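Long-range contacts in Csc2 (Thermofilum pendens, PDB 4TXD), which is a type I-D Cas7-family CRISPR protein with an RRM-like core that binds RNA, probably as part of the crRNA-guided interference complex, and carries a zinc ion: residues Arg22-Ala26 / Glu252-Val256; Leu58-Ala62 / Glu236-Phe241; Lys121-Val125 / Lys345-Arg349; Leu262-Arg266 / Val278-Ile282. All blocks are in the same frame, centred on the assembly; numbering follows the deposited sequence.

Contacts 2 and 4 meet at the central antiparallel sheet: strand 52-61 of contact 2 lies beside strand 277-288 of contact 4, and the two centres are about 11 Å apart. Contact 2 is partly buried backbone pairing where strand 52-61 ends and strand 240-247 begins, whereas contact 4 is buried and joins a helix end to the sheet with apolar side chains and waters. Helix 252-263 also serves contact 1, where its first turn receives the N-terminal segment through leucine, valine and carboxylates. Contact 3, partly buried near the zinc site, joins two helices by tryptophan faces; it touches contact 1 where Leu347 and Asp346 pack against Pro253 and Glu254.

Contact 1: Arg22-Ala26 / Glu252-Val256; sequences RDVLA and EPELV
Leu25 lies against the side chain of Glu252, its CG 3.5 Å from Glu252 OE2 and its CD1 3.6 Å from Glu252 OE1. The two side chains come from opposite directions, and Glu252, with CG anti to the backbone N (chi1 172°) and an extended chain, carries its carboxylate across to the leucine. The other leucine methyl turns to the helix: Leu25 CD2 is 3.9 Å from Val256 CG2 and 4.3 Å from Leu255 CD2. Beside it Val24 CG1 adds a looser methyl contact, 4.2 Å from Val256 CG1. These residues dock the short helix 24-27, with Asp23 at its N-cap position, onto the first turn of helix 252-263, the next element after strand 240-247 of the central sheet. Asp23 OD2 and Glu252 OE2 stand 4.1 Å apart, like charges whose carboxylate planes are 32° apart. Arg34 forms salt bridges with both acids, at Asp23 OD2 and Glu252 OE1, which probably offsets their repulsion. Its side chain also touches Leu25, as does Leu37. Farther out, the loop residue Val335 and Leu343 of helix 343-365 pack on Val256.

Contact 2: Leu58-Ala62 / Glu236-Phe241; sequences LVRAA and EPGTVF
Val59 and Phe241, which with Ala61 lose the most surface here, are an antiparallel hydrogen-bonded pair: Val59 N reaches Phe241 O at 2.9 Å, and Phe241 N returns to Val59 O at 2.8 Å. Their side chains share one face of the sheet, with Val59 CB 4.1 Å from Phe241 CB. With CG anti to the carbonyl carbon (chi1 -62°), Phe241 brings a ring edge to Val59 O, which lies near the ring plane, 3.6 Å from CD1. Ala61 N bonds to Thr239 O, while its O takes Gly238 N at 2.7 Å. Here the antiparallel ladder of the central sheet, part of the RRM-type fold, runs out into a type II turn, Glu236 to Thr239, with Gly238 at a positive phi of 91°. Thr239 N and OG1 both bond Glu236 O from the same face of its plane. On the other face of the sheet, extended Arg60 points NE at Gly238 O, 3.2 Å away and almost straight at 178°; the oxygen lies in the guanidinium plane, but NE comes from the side of the C=O bond, tilted out of the carbonyl plane. Leu58 CD2 rests on Val240 CG2 at 4.0 Å. Tyr307 of helix 307-321 touches Leu58 and Val240 and makes a cation-pi contact with Arg60. Strand 277-288 continues the sheet beyond strand 52-61, and strand 197-204 supports Phe241 on the other flank.

Contact 3: Lys121-Val125 / Lys345-Arg349; sequences KRWLV and KDLWR
Trp123 spreads its indole under the extended side chain of Lys345, whose CE sits over one face, 3.5 Å from Trp123 CE2. The ammonium continues over the five-membered ring, with Lys345 NZ 4.3 Å from its centroid and 19° off the normal, a cation-pi contact; the same nitrogen also hydrogen-bonds Asn341 OD1. Lysine and indole run obliquely to each other, and Lys345 CG settles by the six-membered ring, 3.7 Å from Trp123 CH2. Arg349 meets the indole at its edge instead, with CG near the ring plane and 3.7 Å from Trp123 CZ2. Its guanidinium turns back to Asp346 in a salt bridge within the helix. The second tryptophan is used by its face: Leu124 CD1 lies over the five-membered ring of Trp348, 3.8 Å from the centroid and 8° off the normal. The segments of helices 118-134 and 343-365 run nearly parallel, 14° apart, and their axes come no closer than 11.9 Å, so large side chains span the separation. Trp348 lies beside the zinc site formed by Cys146, Asp165, Cys168 and Cys171, touching Cys168. It also meets Trp144 edge-to-face, while Leu109 of helix 94-115 and Pro169 of helix 169-174 pack against it.

Contact 4: Leu262-Arg266 / Val278-Ile282; sequences LATLR and VRVEI
Val280 is the main bump, pushed into the bend where helix 252-263 ends. Its CB lies 3.3 Å from Leu262 O, and its two methyls straddle that region: CG1 faces the Leu262 carbonyl, while CG2 packs against Leu265 CB at 3.7 Å. The valine has CG1 anti to the backbone N (chi1 178°), which leaves CG2 beside that N and directed at Leu265. Two residues along the strand, on the same face, Ile282 slides its CD1 against the base of Leu262, 4.0 Å from CB, the two side chains crossing at about a right angle. The same isoleucine gives CG1 to the methyl of Ala263, a looser contact at 4.3 Å. At the other end, Val278 CG2 approaches the carbonyl oxygens of Arg266 and Leu265. The chain leaving helix 252-263 thus comes back, after the small strands 267-268 and 274-275, beside strand 277-288 of the central RRM-like sheet. Val278 N donates to Arg266 O at 2.8 Å, the direct hydrogen bond between the segments. Helix 94-115 touches Leu262 and Leu265, helix 328-334 covers Ala263, and Phe57 and Val55 of strand 52-61 flank Val280 and Ile282. Waters bridge the backbones: one accepts from Val280 N and lies 2.8 Å from Ala263 O, another lies between Ala263 O and Val280 O, and a third links Val278 O weakly to Arg266 NE. Methyl packing together with water-mediated bonding implies that segment 262-266 pairs with the strand through one direct bond and bridging waters, not through a regular ladder.

Contact 1: Arg22-Ala26 / Glu252-Val256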
loop_
_atom_site.group_PDB
_atom_site.type_symbol
_atom_site.label_atom_id
_atom_site.label_comp_id
_atom_site.label_asym_id
_atom_site.label_seq_id
_atom_site.Cartn_x
_atom_site.Cartn_y
_atom_site.Cartn_z
ATOM N N ARG A 22 -12.598 -15.683 -16.081
ATOM C CA ARG A 22 -11.231 -15.360 -15.681
ATOM C C ARG A 22 -10.999 -15.580 -14.187
ATOM O O ARG A 22 -11.868 -15.291 -13.363
ATOM C CB ARG A 22 -10.900 -13.913 -16.052
ATOM C CG ARG A 22 -9.482 -13.508 -15.690
ATOM C CD ARG A 22 -9.057 -12.239 -16.401
ATOM N NE ARG A 22 -7.614 -12.041 -16.308
ATOM C CZ ARG A 22 -6.731 -12.607 -17.124
ATOM N NH1 ARG A 22 -7.143 -13.411 -18.097
ATOM N NH2 ARG A 22 -5.435 -12.378 -16.966
ATOM N N ASP A 23 -9.819 -16.089 -13.840
ATOM C CA ASP A 23 -9.487 -16.388 -12.463
ATOM C C ASP A 23 -8.047 -16.018 -12.100
ATOM O O ASP A 23 -7.223 -16.882 -11.986
ATOM C CB ASP A 23 -9.730 -17.866 -12.208
ATOM C CG ASP A 23 -9.598 -18.239 -10.764
ATOM O OD1 ASP A 23 -9.774 -19.411 -10.423
ATOM O OD2 ASP A 23 -9.305 -17.377 -9.955
ATOM N N VAL A 24 -7.755 -14.738 -11.910
ATOM C CA VAL A 24 -6.386 -14.234 -11.759
ATOM C C VAL A 24 -5.612 -14.932 -10.633
ATOM O O VAL A 24 -4.409 -15.160 -10.754
ATOM C CB VAL A 24 -6.370 -12.708 -11.512
ATOM C CG1 VAL A 24 -4.949 -12.212 -11.327
ATOM C CG2 VAL A 24 -7.020 -11.972 -12.669
ATOM N N LEU A 25 -6.280 -15.296 -9.566
ATOM C CA LEU A 25 -5.606 -16.038 -8.534
ATOM C C LEU A 25 -5.071 -17.352 -9.067
ATOM O O LEU A 25 -3.993 -17.757 -8.743
ATOM C CB LEU A 25 -6.521 -16.291 -7.359
ATOM C CG LEU A 25 -6.901 -15.116 -6.477
ATOM C CD1 LEU A 25 -7.582 -15.583 -5.222
ATOM C CD2 LEU A 25 -5.707 -14.261 -6.140
ATOM N N ALA A 26 -5.856 -18.032 -9.878
ATOM C CA ALA A 26 -5.417 -19.317 -10.419
ATOM C C ALA A 26 -4.281 -19.129 -11.418
ATOM O O ALA A 26 -3.385 -19.971 -11.512
ATOM C CB ALA A 26 -6.578 -20.045 -11.070
ATOM N N GLU A 252 -10.921 -10.576 -2.970
ATOM C CA GLU A 252 -10.053 -10.925 -4.052
ATOM C C GLU A 252 -9.593 -9.747 -4.883
ATOM O O GLU A 252 -8.428 -9.567 -5.027
ATOM C CB GLU A 252 -10.667 -12.028 -4.912
ATOM C CG GLU A 252 -9.919 -12.334 -6.182
ATOM C CD GLU A 252 -10.289 -13.677 -6.788
ATOM O OE1 GLU A 252 -10.929 -14.508 -6.150
ATOM O OE2 GLU A 252 -9.894 -13.908 -7.915
ATOM N N PRO A 253 -10.477 -8.932 -5.414
ATOM C CA PRO A 253 -9.955 -7.832 -6.231
ATOM C C PRO A 253 -9.204 -6.753 -5.444
ATOM O O PRO A 253 -8.349 -6.058 -6.004
ATOM C CB PRO A 253 -11.211 -7.236 -6.880
ATOM C CG PRO A 253 -12.339 -7.685 -6.044
ATOM C CD PRO A 253 -11.951 -8.999 -5.449
ATOM N N GLU A 254 -9.538 -6.593 -4.171
ATOM C CA GLU A 254 -8.816 -5.643 -3.334
ATOM C C GLU A 254 -7.372 -6.127 -3.136
ATOM O O GLU A 254 -6.413 -5.352 -3.279
ATOM C CB GLU A 254 -9.542 -5.463 -2.003
ATOM C CG GLU A 254 -10.871 -4.723 -2.163
ATOM C CD GLU A 254 -11.731 -4.748 -0.904
ATOM O OE1 GLU A 254 -11.339 -5.372 0.104
ATOM O OE2 GLU A 254 -12.815 -4.138 -0.941
ATOM N N LEU A 255 -7.233 -7.409 -2.831
ATOM C CA LEU A 255 -5.924 -8.019 -2.681
ATOM C C LEU A 255 -5.085 -7.907 -3.950
ATOM O O LEU A 255 -3.935 -7.473 -3.908
ATOM C CB LEU A 255 -6.048 -9.489 -2.300
ATOM C CG LEU A 255 -4.679 -10.178 -2.386
ATOM C CD1 LEU A 255 -4.040 -10.249 -1.022
ATOM C CD2 LEU A 255 -4.783 -11.544 -3.001
ATOM N N VAL A 256 -5.659 -8.315 -5.076
ATOM C CA VAL A 256 -4.912 -8.303 -6.325
ATOM C C VAL A 256 -4.552 -6.888 -6.733
ATOM O O VAL A 256 -3.421 -6.636 -7.160
ATOM C CB VAL A 256 -5.689 -8.994 -7.462
ATOM C CG1 VAL A 256 -4.930 -8.835 -8.790
ATOM C CG2 VAL A 256 -5.893 -10.467 -7.116
#

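Contact 2: Leu58-Ala62 / Glu236-Phe241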
loop_
_atom_site.group_PDB
_atom_site.type_symbol
_atom_site.label_atom_id
_atom_site.label_comp_id
_atom_site.label_asym_id
_atom_site.label_seq_id
_atom_site.Cartn_x
_atom_site.Cartn_y
_atom_site.Cartn_z
ATOM N N LEU A 58 10.557 -6.616 -2.676
ATOM C CA LEU A 58 11.788 -5.880 -2.800
ATOM C C LEU A 58 11.542 -4.529 -3.423
ATOM O O LEU A 58 10.774 -4.408 -4.313
ATOM C CB LEU A 58 12.781 -6.630 -3.679
ATOM C CG LEU A 58 13.299 -7.966 -3.204
ATOM C CD1 LEU A 58 14.295 -8.558 -4.176
ATOM C CD2 LEU A 58 13.847 -7.880 -1.805
ATOM N N VAL A 59 12.242 -3.525 -2.939
ATOM C CA VAL A 59 12.268 -2.220 -3.560
ATOM C C VAL A 59 13.700 -1.902 -3.988
ATOM O O VAL A 59 14.608 -1.867 -3.156
ATOM C CB VAL A 59 11.774 -1.116 -2.603
ATOM C CG1 VAL A 59 11.739 0.234 -3.327
ATOM C CG2 VAL A 59 10.400 -1.482 -2.041
ATOM N N ARG A 60 13.918 -1.685 -5.278
ATOM C CA ARG A 60 15.262 -1.357 -5.730
ATOM C C ARG A 60 15.351 0.041 -6.330
ATOM O O ARG A 60 14.573 0.427 -7.207
ATOM C CB ARG A 60 15.762 -2.393 -6.740
ATOM C CG ARG A 60 17.263 -2.307 -6.947
ATOM C CD ARG A 60 17.770 -3.315 -7.937
ATOM N NE ARG A 60 19.223 -3.419 -7.841
ATOM C CZ ARG A 60 19.976 -4.065 -8.720
ATOM N NH1 ARG A 60 19.405 -4.649 -9.759
ATOM N NH2 ARG A 60 21.294 -4.125 -8.560
ATOM N N ALA A 61 16.325 0.799 -5.842
ATOM C CA ALA A 61 16.617 2.127 -6.350
ATOM C C ALA A 61 17.204 2.081 -7.774
ATOM O O ALA A 61 18.296 1.550 -7.979
ATOM C CB ALA A 61 17.586 2.832 -5.403
ATOM N N ALA A 62 16.493 2.652 -8.741
ATOM C CA ALA A 62 16.978 2.692 -10.133
ATOM C C ALA A 62 18.054 3.766 -10.295
ATOM O O ALA A 62 19.170 3.478 -10.717
ATOM C CB ALA A 62 15.823 2.936 -11.098
ATOM N N GLU A 236 22.121 5.301 -2.839
ATOM C CA GLU A 236 22.802 5.084 -4.125
ATOM C C GLU A 236 22.057 4.097 -5.014
ATOM O O GLU A 236 21.404 3.200 -4.523
ATOM C CB GLU A 236 24.244 4.612 -3.883
ATOM C CG GLU A 236 25.107 5.739 -3.338
ATOM C CD GLU A 236 26.460 5.297 -2.873
ATOM O OE1 GLU A 236 26.692 4.075 -2.775
ATOM O OE2 GLU A 236 27.292 6.189 -2.619
ATOM N N PRO A 237 22.157 4.277 -6.343
ATOM C CA PRO A 237 21.493 3.391 -7.311
ATOM C C PRO A 237 21.826 1.934 -7.024
ATOM O O PRO A 237 22.951 1.636 -6.625
ATOM C CB PRO A 237 22.074 3.834 -8.655
ATOM C CG PRO A 237 22.425 5.295 -8.444
ATOM C CD PRO A 237 22.846 5.411 -6.984
ATOM N N GLY A 238 20.856 1.046 -7.186
ATOM C CA GLY A 238 21.077 -0.376 -6.972
ATOM C C GLY A 238 20.809 -0.874 -5.560
ATOM O O GLY A 238 20.689 -2.073 -5.347
ATOM N N THR A 239 20.733 0.034 -4.588
ATOM C CA THR A 239 20.407 -0.350 -3.218
ATOM C C THR A 239 19.086 -1.093 -3.199
ATOM O O THR A 239 18.110 -0.641 -3.799
ATOM C CB THR A 239 20.300 0.888 -2.288
ATOM O OG1 THR A 239 21.559 1.575 -2.252
ATOM C CG2 THR A 239 19.883 0.487 -0.880
ATOM N N VAL A 240 19.035 -2.218 -2.503
ATOM C CA VAL A 240 17.761 -2.920 -2.387
ATOM C C VAL A 240 17.213 -2.849 -0.951
ATOM O O VAL A 240 17.964 -2.957 0.019
ATOM C CB VAL A 240 17.888 -4.401 -2.851
ATOM C CG1 VAL A 240 18.851 -5.193 -1.944
ATOM C CG2 VAL A 240 16.513 -5.063 -2.883
ATOM N N PHE A 241 15.900 -2.636 -0.838
ATOM C CA PHE A 241 15.180 -2.641 0.435
ATOM C C PHE A 241 14.271 -3.853 0.530
ATOM O O PHE A 241 13.569 -4.176 -0.429
ATOM C CB PHE A 241 14.293 -1.402 0.591
ATOM C CG PHE A 241 15.036 -0.086 0.590
ATOM C CD1 PHE A 241 15.568 0.433 -0.589
ATOM C CD2 PHE A 241 15.119 0.664 1.762
ATOM C CE1 PHE A 241 16.218 1.653 -0.593
ATOM C CE2 PHE A 241 15.752 1.885 1.783
ATOM C CZ PHE A 241 16.312 2.391 0.597
#

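Contact 3: Lys121-Val125 / Lys345-Arg349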
loop_
_atom_site.group_PDB
_atom_site.type_symbol
_atom_site.label_atom_id
_atom_site.label_comp_id
_atom_site.label_asym_id
_atom_site.label_seq_id
_atom_site.Cartn_x
_atom_site.Cartn_y
_atom_site.Cartn_z
ATOM N N LYS A 121 -18.615 3.975 -18.877
ATOM C CA LYS A 121 -18.731 5.136 -18.060
ATOM C C LYS A 121 -20.092 5.213 -17.399
ATOM O O LYS A 121 -20.169 5.540 -16.245
ATOM C CB LYS A 121 -18.448 6.403 -18.818
ATOM C CG LYS A 121 -18.665 7.615 -17.956
ATOM C CD LYS A 121 -18.239 8.906 -18.557
ATOM C CE LYS A 121 -18.685 10.009 -17.619
ATOM N NZ LYS A 121 -17.879 11.249 -17.639
ATOM N N ARG A 122 -21.152 4.923 -18.138
ATOM C CA ARG A 122 -22.460 4.949 -17.536
ATOM C C ARG A 122 -22.516 3.927 -16.427
ATOM O O ARG A 122 -23.120 4.178 -15.448
ATOM C CB ARG A 122 -23.607 4.776 -18.519
ATOM C CG ARG A 122 -24.952 5.157 -17.906
ATOM C CD ARG A 122 -26.024 4.271 -18.431
ATOM N NE ARG A 122 -27.287 4.224 -17.714
ATOM C CZ ARG A 122 -28.061 5.249 -17.434
ATOM N NH1 ARG A 122 -27.702 6.472 -17.732
ATOM N NH2 ARG A 122 -29.194 5.032 -16.831
ATOM N N TRP A 123 -21.868 2.790 -16.592
ATOM C CA TRP A 123 -21.806 1.817 -15.520
ATOM C C TRP A 123 -21.259 2.443 -14.257
ATOM O O TRP A 123 -21.820 2.300 -13.226
ATOM C CB TRP A 123 -20.994 0.582 -15.873
ATOM C CG TRP A 123 -20.944 -0.421 -14.791
ATOM C CD1 TRP A 123 -21.757 -1.471 -14.630
ATOM C CD2 TRP A 123 -20.013 -0.472 -13.717
ATOM N NE1 TRP A 123 -21.412 -2.173 -13.529
ATOM C CE2 TRP A 123 -20.330 -1.579 -12.951
ATOM C CE3 TRP A 123 -18.929 0.304 -13.345
ATOM C CZ2 TRP A 123 -19.624 -1.922 -11.831
ATOM C CZ3 TRP A 123 -18.220 -0.051 -12.231
ATOM C CH2 TRP A 123 -18.574 -1.141 -11.488
ATOM N N LEU A 124 -20.161 3.154 -14.372
ATOM C CA LEU A 124 -19.541 3.753 -13.220
ATOM C C LEU A 124 -20.414 4.812 -12.608
ATOM O O LEU A 124 -20.529 4.891 -11.413
ATOM C CB LEU A 124 -18.189 4.349 -13.569
ATOM C CG LEU A 124 -17.383 4.928 -12.415
ATOM C CD1 LEU A 124 -16.668 3.859 -11.657
ATOM C CD2 LEU A 124 -16.433 6.034 -12.804
ATOM N N VAL A 125 -21.011 5.630 -13.437
ATOM C CA VAL A 125 -21.825 6.697 -12.944
ATOM C C VAL A 125 -23.061 6.144 -12.253
ATOM O O VAL A 125 -23.417 6.601 -11.217
ATOM C CB VAL A 125 -22.197 7.677 -14.049
ATOM C CG1 VAL A 125 -23.244 8.649 -13.598
ATOM C CG2 VAL A 125 -20.987 8.429 -14.484
ATOM N N LYS A 345 -12.890 -3.019 -12.393
ATOM C CA LYS A 345 -14.338 -2.972 -12.286
ATOM C C LYS A 345 -14.760 -3.715 -11.024
ATOM O O LYS A 345 -15.587 -3.234 -10.246
ATOM C CB LYS A 345 -15.004 -3.581 -13.526
ATOM C CG LYS A 345 -16.519 -3.364 -13.586
ATOM C CD LYS A 345 -17.121 -4.089 -14.794
ATOM C CE LYS A 345 -18.636 -3.903 -14.878
ATOM N NZ LYS A 345 -19.241 -4.613 -16.052
ATOM N N ASP A 346 -14.180 -4.886 -10.813
ATOM C CA ASP A 346 -14.509 -5.662 -9.635
ATOM C C ASP A 346 -13.978 -4.973 -8.380
ATOM O O ASP A 346 -14.574 -5.084 -7.310
ATOM C CB ASP A 346 -13.966 -7.069 -9.766
ATOM C CG ASP A 346 -14.561 -7.794 -10.951
ATOM O OD1 ASP A 346 -15.802 -7.783 -11.078
ATOM O OD2 ASP A 346 -13.795 -8.341 -11.768
ATOM N N LEU A 347 -12.881 -4.240 -8.532
ATOM C CA LEU A 347 -12.330 -3.455 -7.433
ATOM C C LEU A 347 -13.313 -2.368 -6.992
ATOM O O LEU A 347 -13.540 -2.153 -5.800
ATOM C CB LEU A 347 -10.999 -2.823 -7.840
ATOM C CG LEU A 347 -10.312 -1.963 -6.774
ATOM C CD1 LEU A 347 -9.866 -2.812 -5.565
ATOM C CD2 LEU A 347 -9.147 -1.143 -7.382
ATOM N N TRP A 348 -13.878 -1.670 -7.948
ATOM C CA TRP A 348 -14.857 -0.638 -7.663
ATOM C C TRP A 348 -16.132 -1.251 -7.047
ATOM O O TRP A 348 -16.628 -0.769 -6.075
ATOM C CB TRP A 348 -15.172 0.165 -8.908
ATOM C CG TRP A 348 -14.531 1.468 -9.073
ATOM C CD1 TRP A 348 -13.713 1.822 -10.065
ATOM C CD2 TRP A 348 -14.694 2.630 -8.270
ATOM N NE1 TRP A 348 -13.337 3.099 -9.948
ATOM C CE2 TRP A 348 -13.925 3.632 -8.846
ATOM C CE3 TRP A 348 -15.416 2.924 -7.116
ATOM C CZ2 TRP A 348 -13.857 4.890 -8.326
ATOM C CZ3 TRP A 348 -15.334 4.153 -6.609
ATOM C CH2 TRP A 348 -14.566 5.130 -7.195
ATOM N N ARG A 349 -16.614 -2.340 -7.611
ATOM C CA ARG A 349 -17.735 -3.076 -7.006
ATOM C C ARG A 349 -17.462 -3.412 -5.539
ATOM O O ARG A 349 -18.332 -3.261 -4.681
ATOM C CB ARG A 349 -18.024 -4.381 -7.759
ATOM C CG ARG A 349 -18.769 -4.240 -9.091
ATOM C CD ARG A 349 -18.839 -5.589 -9.831
ATOM N NE ARG A 349 -19.349 -6.650 -8.970
ATOM C CZ ARG A 349 -18.668 -7.741 -8.616
ATOM N NH1 ARG A 349 -17.440 -7.953 -9.064
ATOM N NH2 ARG A 349 -19.225 -8.634 -7.813
#

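Contact 4: Leu262-Arg266 / Val278-Ile282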
loop_
_atom_site.group_PDB
_atom_site.type_symbol
_atom_site.label_atom_id
_atom_site.label_comp_id
_atom_site.label_asym_id
_atom_site.label_seq_id
_atom_site.Cartn_x
_atom_site.Cartn_y
_atom_site.Cartn_z
ATOM N N LEU A 262 1.490 -2.025 -5.734
ATOM C CA LEU A 262 2.861 -2.169 -5.246
ATOM C C LEU A 262 3.823 -2.453 -6.402
ATOM O O LEU A 262 4.848 -1.795 -6.558
ATOM C CB LEU A 262 2.920 -3.304 -4.233
ATOM C CG LEU A 262 3.690 -3.218 -2.922
ATOM C CD1 LEU A 262 3.751 -1.813 -2.382
ATOM C CD2 LEU A 262 3.007 -4.144 -1.930
ATOM N N ALA A 263 3.464 -3.443 -7.210
ATOM C CA ALA A 263 4.298 -3.920 -8.309
ATOM C C ALA A 263 4.510 -2.866 -9.385
ATOM O O ALA A 263 5.479 -2.937 -10.146
ATOM C CB ALA A 263 3.673 -5.178 -8.921
ATOM N N THR A 264 3.619 -1.881 -9.452
ATOM C CA THR A 264 3.722 -0.866 -10.492
ATOM C C THR A 264 4.294 0.454 -10.018
ATOM O O THR A 264 4.362 1.412 -10.787
ATOM C CB THR A 264 2.352 -0.587 -11.157
ATOM O OG1 THR A 264 1.352 -0.377 -10.153
ATOM C CG2 THR A 264 1.946 -1.771 -12.041
ATOM N N LEU A 265 4.707 0.508 -8.756
ATOM C CA LEU A 265 5.464 1.648 -8.257
ATOM C C LEU A 265 6.734 1.870 -9.081
ATOM O O LEU A 265 7.529 0.949 -9.270
ATOM C CB LEU A 265 5.851 1.444 -6.787
ATOM C CG LEU A 265 4.778 1.620 -5.720
ATOM C CD1 LEU A 265 5.312 1.175 -4.373
ATOM C CD2 LEU A 265 4.361 3.087 -5.694
ATOM N N ARG A 266 6.921 3.093 -9.543
ATOM C CA ARG A 266 8.136 3.445 -10.254
ATOM C C ARG A 266 8.609 4.839 -9.849
ATOM O O ARG A 266 9.602 4.971 -9.118
ATOM C CB ARG A 266 7.920 3.350 -11.772
ATOM C CG ARG A 266 9.172 3.652 -12.560
ATOM C CD ARG A 266 9.145 3.066 -13.966
ATOM N NE ARG A 266 10.502 2.817 -14.451
ATOM C CZ ARG A 266 11.276 3.736 -15.023
ATOM N NH1 ARG A 266 10.828 4.975 -15.190
ATOM N NH2 ARG A 266 12.499 3.416 -15.429
ATOM N N VAL A 278 12.032 3.764 -8.548
ATOM C CA VAL A 278 12.282 2.439 -8.020
ATOM C C VAL A 278 11.730 1.377 -8.949
ATOM O O VAL A 278 10.969 1.672 -9.869
ATOM C CB VAL A 278 11.650 2.227 -6.618
ATOM C CG1 VAL A 278 12.216 3.239 -5.617
ATOM C CG2 VAL A 278 10.115 2.303 -6.696
ATOM N N ARG A 279 12.141 0.146 -8.689
ATOM C CA ARG A 279 11.482 -1.032 -9.216
ATOM C C ARG A 279 11.120 -1.926 -8.038
ATOM O O ARG A 279 11.954 -2.241 -7.180
ATOM C CB ARG A 279 12.365 -1.779 -10.223
ATOM C CG ARG A 279 11.671 -3.000 -10.803
ATOM C CD ARG A 279 12.473 -3.678 -11.909
ATOM N NE ARG A 279 11.779 -4.871 -12.393
ATOM C CZ ARG A 279 12.132 -6.120 -12.099
ATOM N NH1 ARG A 279 13.194 -6.353 -11.339
ATOM N NH2 ARG A 279 11.429 -7.140 -12.579
ATOM N N VAL A 280 9.853 -2.309 -7.984
ATOM C CA VAL A 280 9.355 -3.131 -6.901
ATOM C C VAL A 280 9.037 -4.501 -7.433
ATOM O O VAL A 280 8.454 -4.626 -8.509
ATOM C CB VAL A 280 8.079 -2.518 -6.253
ATOM C CG1 VAL A 280 7.546 -3.427 -5.152
ATOM C CG2 VAL A 280 8.368 -1.098 -5.717
ATOM N N GLU A 281 9.420 -5.533 -6.698
ATOM C CA GLU A 281 9.069 -6.902 -7.068
ATOM C C GLU A 281 8.413 -7.632 -5.913
ATOM O O GLU A 281 8.967 -7.679 -4.815
ATOM C CB GLU A 281 10.302 -7.688 -7.499
ATOM C CG GLU A 281 11.159 -7.018 -8.530
ATOM C CD GLU A 281 12.507 -7.694 -8.619
ATOM O OE1 GLU A 281 13.460 -7.218 -7.960
ATOM O OE2 GLU A 281 12.597 -8.720 -9.325
ATOM N N ILE A 282 7.241 -8.215 -6.160
ATOM C CA ILE A 282 6.605 -9.077 -5.162
ATOM C C ILE A 282 7.298 -10.438 -5.212
ATOM O O ILE A 282 7.438 -11.019 -6.292
ATOM C CB ILE A 282 5.081 -9.262 -5.416
ATOM C CG1 ILE A 282 4.402 -7.919 -5.710
ATOM C CG2 ILE A 282 4.426 -10.019 -4.259
ATOM C CD1 ILE A 282 4.380 -6.964 -4.529
HETATM O O HOH W 1 7.897 -1.452 -9.970
HETATM O O HOH W 2 7.263 -4.643 -10.941
HETATM O O HOH W 3 11.452 1.181 -12.685
#